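Leucyl-tRNA synthetase (Giardia intestinalis, PDB 3PZ6) probably charges tRNA(Leu) with leucine at the expense of ATP, this piece being the CP1 domain that carries the editing activity. Local coordinates at residues 145-148 / 149-153; 232-235 / 236-240. The protein carries 2 engineered substitutions. One frame throughout, in Å; residues are numbered along the deposited sequence.

Contact 1 of 2, residues 145-148 / 149-153; sequences SEIS and GSDLL. Engineered in segment 145-148: Ser145 (natural residue Cys).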
ATOM      1  N   SER A 145       3.332  20.225  -4.836  1.00 48.28           N
ATOM      2  CA  SER A 145       1.912  20.564  -4.845  1.00 48.09           C
ATOM      3  C   SER A 145       1.153  19.688  -3.855  1.00 51.11           C
ATOM      4  O   SER A 145       1.672  18.671  -3.374  1.00 50.33           O
ATOM      5  CB  SER A 145       1.301  20.458  -6.251  1.00 49.76           C
ATOM      6  OG  SER A 145       1.527  19.189  -6.848  1.00 56.47           O
ATOM      7  N   GLU A 146      -0.068  20.107  -3.547  1.00 46.15           N
ATOM      8  CA  GLU A 146      -0.904  19.439  -2.566  1.00 45.66           C
ATOM      9  C   GLU A 146      -1.717  18.355  -3.259  1.00 41.46           C
ATOM     10  O   GLU A 146      -2.177  18.549  -4.387  1.00 45.04           O
ATOM     11  CB  GLU A 146      -1.828  20.469  -1.921  1.00 52.20           C
ATOM     12  CG  GLU A 146      -2.440  20.062  -0.608  1.00 51.24           C
ATOM     13  CD  GLU A 146      -3.309  21.159  -0.033  1.00 63.32           C
ATOM     14  OE1 GLU A 146      -2.754  22.139   0.509  1.00 61.66           O
ATOM     15  OE2 GLU A 146      -4.553  21.037  -0.112  1.00 74.55           O
ATOM     16  N   ILE A 147      -1.869  17.211  -2.595  1.00 36.02           N
ATOM     17  CA  ILE A 147      -2.680  16.113  -3.116  1.00 37.77           C
ATOM     18  C   ILE A 147      -3.728  15.733  -2.071  1.00 36.17           C
ATOM     19  O   ILE A 147      -3.379  15.396  -0.942  1.00 36.10           O
ATOM     20  CB  ILE A 147      -1.818  14.859  -3.462  1.00 36.66           C
ATOM     21  CG1 ILE A 147      -0.675  15.197  -4.432  1.00 35.00           C
ATOM     22  CG2 ILE A 147      -2.686  13.735  -4.019  1.00 30.55           C
ATOM     23  CD1 ILE A 147      -1.107  15.487  -5.873  1.00 39.85           C
ATOM     24  N   SER A 148      -5.007  15.790  -2.438  1.00 29.67           N
ATOM     25  CA  SER A 148      -6.063  15.341  -1.528  1.00 33.60           C
ATOM     26  C   SER A 148      -6.276  13.826  -1.608  1.00 30.18           C
ATOM     27  O   SER A 148      -5.905  13.195  -2.597  1.00 30.97           O
ATOM     28  CB  SER A 148      -7.382  16.090  -1.776  1.00 31.65           C
ATOM     29  OG  SER A 148      -7.885  15.855  -3.075  1.00 28.76           O
ATOM     30  N   GLY A 149      -6.864  13.251  -0.559  1.00 29.01           N
ATOM     31  CA  GLY A 149      -7.232  11.837  -0.553  1.00 26.82           C
ATOM     32  C   GLY A 149      -8.125  11.481  -1.725  1.00 27.81           C
ATOM     33  O   GLY A 149      -7.946  10.440  -2.361  1.00 32.30           O
ATOM     34  N   SER A 150      -9.082  12.365  -2.006  1.00 28.51           N
ATOM     35  CA  SER A 150      -9.962  12.267  -3.167  1.00 28.70           C
ATOM     36  C   SER A 150      -9.225  11.977  -4.474  1.00 29.76           C
ATOM     37  O   SER A 150      -9.668  11.142  -5.264  1.00 29.33           O
ATOM     38  CB  SER A 150     -10.767  13.557  -3.320  1.00 29.57           C
ATOM     39  OG  SER A 150     -11.985  13.459  -2.618  1.00 39.51           O
ATOM     40  N   ASP A 151      -8.118  12.683  -4.698  1.00 25.14           N
ATOM     41  CA  ASP A 151      -7.307  12.504  -5.892  1.00 30.21           C
ATOM     42  C   ASP A 151      -6.644  11.121  -5.905  1.00 30.18           C
ATOM     43  O   ASP A 151      -6.577  10.465  -6.952  1.00 26.54           O
ATOM     44  CB  ASP A 151      -6.238  13.598  -5.984  1.00 32.62           C
ATOM     45  CG  ASP A 151      -6.828  14.991  -6.120  1.00 39.21           C
ATOM     46  OD1 ASP A 151      -7.921  15.135  -6.720  1.00 37.40           O
ATOM     47  OD2 ASP A 151      -6.189  15.949  -5.631  1.00 41.19           O
ATOM     48  N   LEU A 152      -6.181  10.689  -4.732  1.00 26.18           N
ATOM     49  CA  LEU A 152      -5.510   9.398  -4.562  1.00 30.47           C
ATOM     50  C   LEU A 152      -6.450   8.203  -4.665  1.00 28.14           C
ATOM     51  O   LEU A 152      -6.066   7.139  -5.157  1.00 28.20           O
ATOM     52  CB  LEU A 152      -4.779   9.343  -3.219  1.00 22.15           C
ATOM     53  CG  LEU A 152      -3.582  10.268  -3.053  1.00 20.16           C
ATOM     54  CD1 LEU A 152      -3.174  10.281  -1.609  1.00 24.19           C
ATOM     55  CD2 LEU A 152      -2.429   9.827  -3.940  1.00 28.18           C
ATOM     56  N   LEU A 153      -7.683   8.384  -4.205  1.00 27.47           N
ATOM     57  CA  LEU A 153      -8.628   7.278  -4.107  1.00 30.04           C
ATOM     58  C   LEU A 153      -8.819   6.590  -5.460  1.00 24.82           C
ATOM     59  O   LEU A 153      -8.879   7.246  -6.499  1.00 27.25           O
ATOM     60  CB  LEU A 153      -9.957   7.773  -3.536  1.00 28.52           C
ATOM     61  CG  LEU A 153     -10.665   6.872  -2.522  1.00 35.36           C
ATOM     62  CD1 LEU A 153      -9.826   6.683  -1.251  1.00 26.34           C
ATOM     63  CD2 LEU A 153     -12.043   7.429  -2.169  1.00 30.63           C
TER
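Ser148 and Asp151 meet at the start of helix 149-152, and Ile147, just before the N-cap, touches Leu152, the fourth helix residue: an N-cap with one half of a capping box, joined to a hydrophobic staple. Gly149 opens the helix straight from the end of strand 143-148; its backbone still bonds to Gly104, and it brings no side chain into this buried position. At Ser150 a small polar residue suits the solvent-facing place, and its carbonyl takes a hydrogen bond from Lys62. Asp151, third residue of the helix, supplies the half that is formed: with CG beside its own backbone N (chi1 -63°), the short acid turns back so that OD2 accepts weak bonds from Ser148 N at 3.4 Å and from Ser148 OG at 3.1 Å. Serine suits the N-cap because its small hydroxyl reaches that carboxylate, to which it is turned instead of capping a helix N-H. Ser148 O receives Asp151 N and Leu152 N, both weakly, the latter at 3.3 Å. Leu152 also touches Ile66 and Val100; Ile147 offers it an apolar branch in a buried place, and the two side chains cross at about a right angle, with Ile147 CG2 3.7 Å from Leu152 CG.

Contact 2 of 2, residues 232-235 / 236-240; sequences PDIG and TLSAV
The backbone swings from Ile234 through Gly235, whose phi of 127° and psi of -154° would jam a CB against the carbonyl oxygen of Ile234, and curls at Thr236 and Leu237 into the helix that starts at Ser238. Glycine therefore suits the bend for a purely steric reason. Its carbonyl points back across the turn, where Ser238 OG gives it a weak hydrogen bond, with 3.2 Å between Ser238 OG and Gly235 O. A weak bond from Ser238 N to Thr236 O, 3.3 Å, spans Leu237 as in an inverse gamma turn. Ser238 can make the first bond because OG stands beside its own backbone N (chi1 -73°), and serine is small enough for this buried position against Ile231 and Cys264. Ile234 comes alongside: its CG2 branch touches the serine hydroxyl, 3.3 Å from Ser238 OG, and lies 3.9 Å from Ser238 CB. The isoleucine side chain also touches Ile263 and Lys267 of helix 254-271, which rewards a branched apolar residue. The first bond of the Thr236 side chain leads away from 232-235, and the side chain touches Pro227 and Lys275. Leu237, at the N-cap position, has no side-chain group with which to cap the helix, and touches Ser189 instead. Ile234 and Gly235, both facing Ile231, fit a classic beta bulge just beyond strand 229-230, which here runs through a tight turn into helix 238-245.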
ATOM      1  N   PRO A 232       0.946 -22.505  12.650  1.00 41.49           N
ATOM      2  CA  PRO A 232       0.595 -23.833  13.168  1.00 40.27           C
ATOM      3  C   PRO A 232      -0.548 -23.742  14.174  1.00 44.10           C
ATOM      4  O   PRO A 232      -0.534 -22.870  15.049  1.00 40.97           O
ATOM      5  CB  PRO A 232       1.872 -24.274  13.887  1.00 42.16           C
ATOM      6  CG  PRO A 232       2.971 -23.554  13.166  1.00 38.39           C
ATOM      7  CD  PRO A 232       2.394 -22.233  12.770  1.00 33.19           C
ATOM      8  N   ASP A 233      -1.527 -24.633  14.036  1.00 40.84           N
ATOM      9  CA  ASP A 233      -2.729 -24.650  14.876  1.00 40.97           C
ATOM     10  C   ASP A 233      -3.826 -23.704  14.374  1.00 44.83           C
ATOM     11  O   ASP A 233      -4.924 -23.663  14.946  1.00 49.13           O
ATOM     12  CB  ASP A 233      -2.388 -24.361  16.342  1.00 46.17           C
ATOM     13  N   ILE A 234      -3.532 -22.944  13.316  1.00 37.32           N
ATOM     14  CA  ILE A 234      -4.541 -22.085  12.685  1.00 32.37           C
ATOM     15  C   ILE A 234      -4.574 -22.288  11.169  1.00 37.63           C
ATOM     16  O   ILE A 234      -5.603 -22.696  10.626  1.00 35.89           O
ATOM     17  CB  ILE A 234      -4.376 -20.586  13.041  1.00 30.05           C
ATOM     18  CG1 ILE A 234      -4.430 -20.374  14.558  1.00 34.22           C
ATOM     19  CG2 ILE A 234      -5.477 -19.770  12.393  1.00 33.28           C
ATOM     20  CD1 ILE A 234      -3.959 -18.993  15.032  1.00 33.83           C
ATOM     21  N   GLY A 235      -3.451 -22.016  10.501  1.00 32.58           N
ATOM     22  CA  GLY A 235      -3.336 -22.197   9.054  1.00 29.70           C
ATOM     23  C   GLY A 235      -2.836 -20.975   8.300  1.00 32.30           C
ATOM     24  O   GLY A 235      -2.133 -20.132   8.872  1.00 30.51           O
ATOM     25  N   THR A 236      -3.203 -20.863   7.021  1.00 30.09           N
ATOM     26  CA  THR A 236      -2.654 -19.799   6.178  1.00 26.57           C
ATOM     27  C   THR A 236      -3.379 -18.457   6.130  1.00 31.96           C
ATOM     28  O   THR A 236      -2.717 -17.420   6.126  1.00 41.54           O
ATOM     29  CB  THR A 236      -2.288 -20.245   4.743  1.00 29.64           C
ATOM     30  OG1 THR A 236      -3.228 -21.213   4.246  1.00 28.08           O
ATOM     31  CG2 THR A 236      -0.865 -20.800   4.719  1.00 28.29           C
ATOM     32  N   LEU A 237      -4.699 -18.426   6.075  1.00 28.74           N
ATOM     33  CA  LEU A 237      -5.362 -17.106   6.063  1.00 30.13           C
ATOM     34  C   LEU A 237      -5.884 -16.775   7.454  1.00 28.90           C
ATOM     35  O   LEU A 237      -7.090 -16.622   7.661  1.00 34.32           O
ATOM     36  CB  LEU A 237      -6.483 -17.026   5.016  1.00 23.14           C
ATOM     37  CG  LEU A 237      -6.199 -17.181   3.517  1.00 28.08           C
ATOM     38  CD1 LEU A 237      -7.471 -16.856   2.748  1.00 36.34           C
ATOM     39  CD2 LEU A 237      -5.075 -16.307   3.009  1.00 21.40           C
ATOM     40  N   SER A 238      -4.963 -16.660   8.404  1.00 22.64           N
ATOM     41  CA  SER A 238      -5.314 -16.615   9.825  1.00 29.06           C
ATOM     42  C   SER A 238      -6.281 -15.518  10.219  1.00 25.40           C
ATOM     43  O   SER A 238      -7.249 -15.784  10.923  1.00 27.24           O
ATOM     44  CB  SER A 238      -4.062 -16.551  10.683  1.00 29.20           C
ATOM     45  OG  SER A 238      -3.435 -17.819  10.651  1.00 38.13           O
ATOM     46  N   ALA A 239      -6.028 -14.298   9.757  1.00 24.48           N
ATOM     47  CA  ALA A 239      -6.914 -13.181  10.040  1.00 29.40           C
ATOM     48  C   ALA A 239      -8.307 -13.462   9.482  1.00 31.18           C
ATOM     49  O   ALA A 239      -9.307 -13.164  10.131  1.00 29.94           O
ATOM     50  CB  ALA A 239      -6.350 -11.875   9.479  1.00 27.58           C
ATOM     51  N   VAL A 240      -8.356 -14.065   8.294  1.00 28.88           N
ATOM     52  CA  VAL A 240      -9.609 -14.465   7.660  1.00 28.07           C
ATOM     53  C   VAL A 240     -10.306 -15.562   8.479  1.00 30.91           C
ATOM     54  O   VAL A 240     -11.442 -15.375   8.905  1.00 31.23           O
ATOM     55  CB  VAL A 240      -9.382 -14.909   6.183  1.00 27.70           C
ATOM     56  CG1 VAL A 240     -10.688 -15.274   5.508  1.00 27.42           C
ATOM     57  CG2 VAL A 240      -8.680 -13.816   5.403  1.00 25.56           C
TER

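Contact 1 and contact 2 both lead the chain into a helix, but they stand apart, on opposite sides of the chain's centre: their centres are 36 Å from each other and their nearest atoms about 22 Å, so they do not touch. They follow in series along the chain. The centre of contact 1 lies about 15 Å from the centre of the chain, that of contact 2 about 22 Å; the first is partly buried, its strand paired within the large mixed sheet, the second at the surface beside helix 254-271. The N-cap is a serine at 145-153 but a leucine at 232-240. No ligand or site residue marks the editing pocket here, so its distance from either contact cannot be stated.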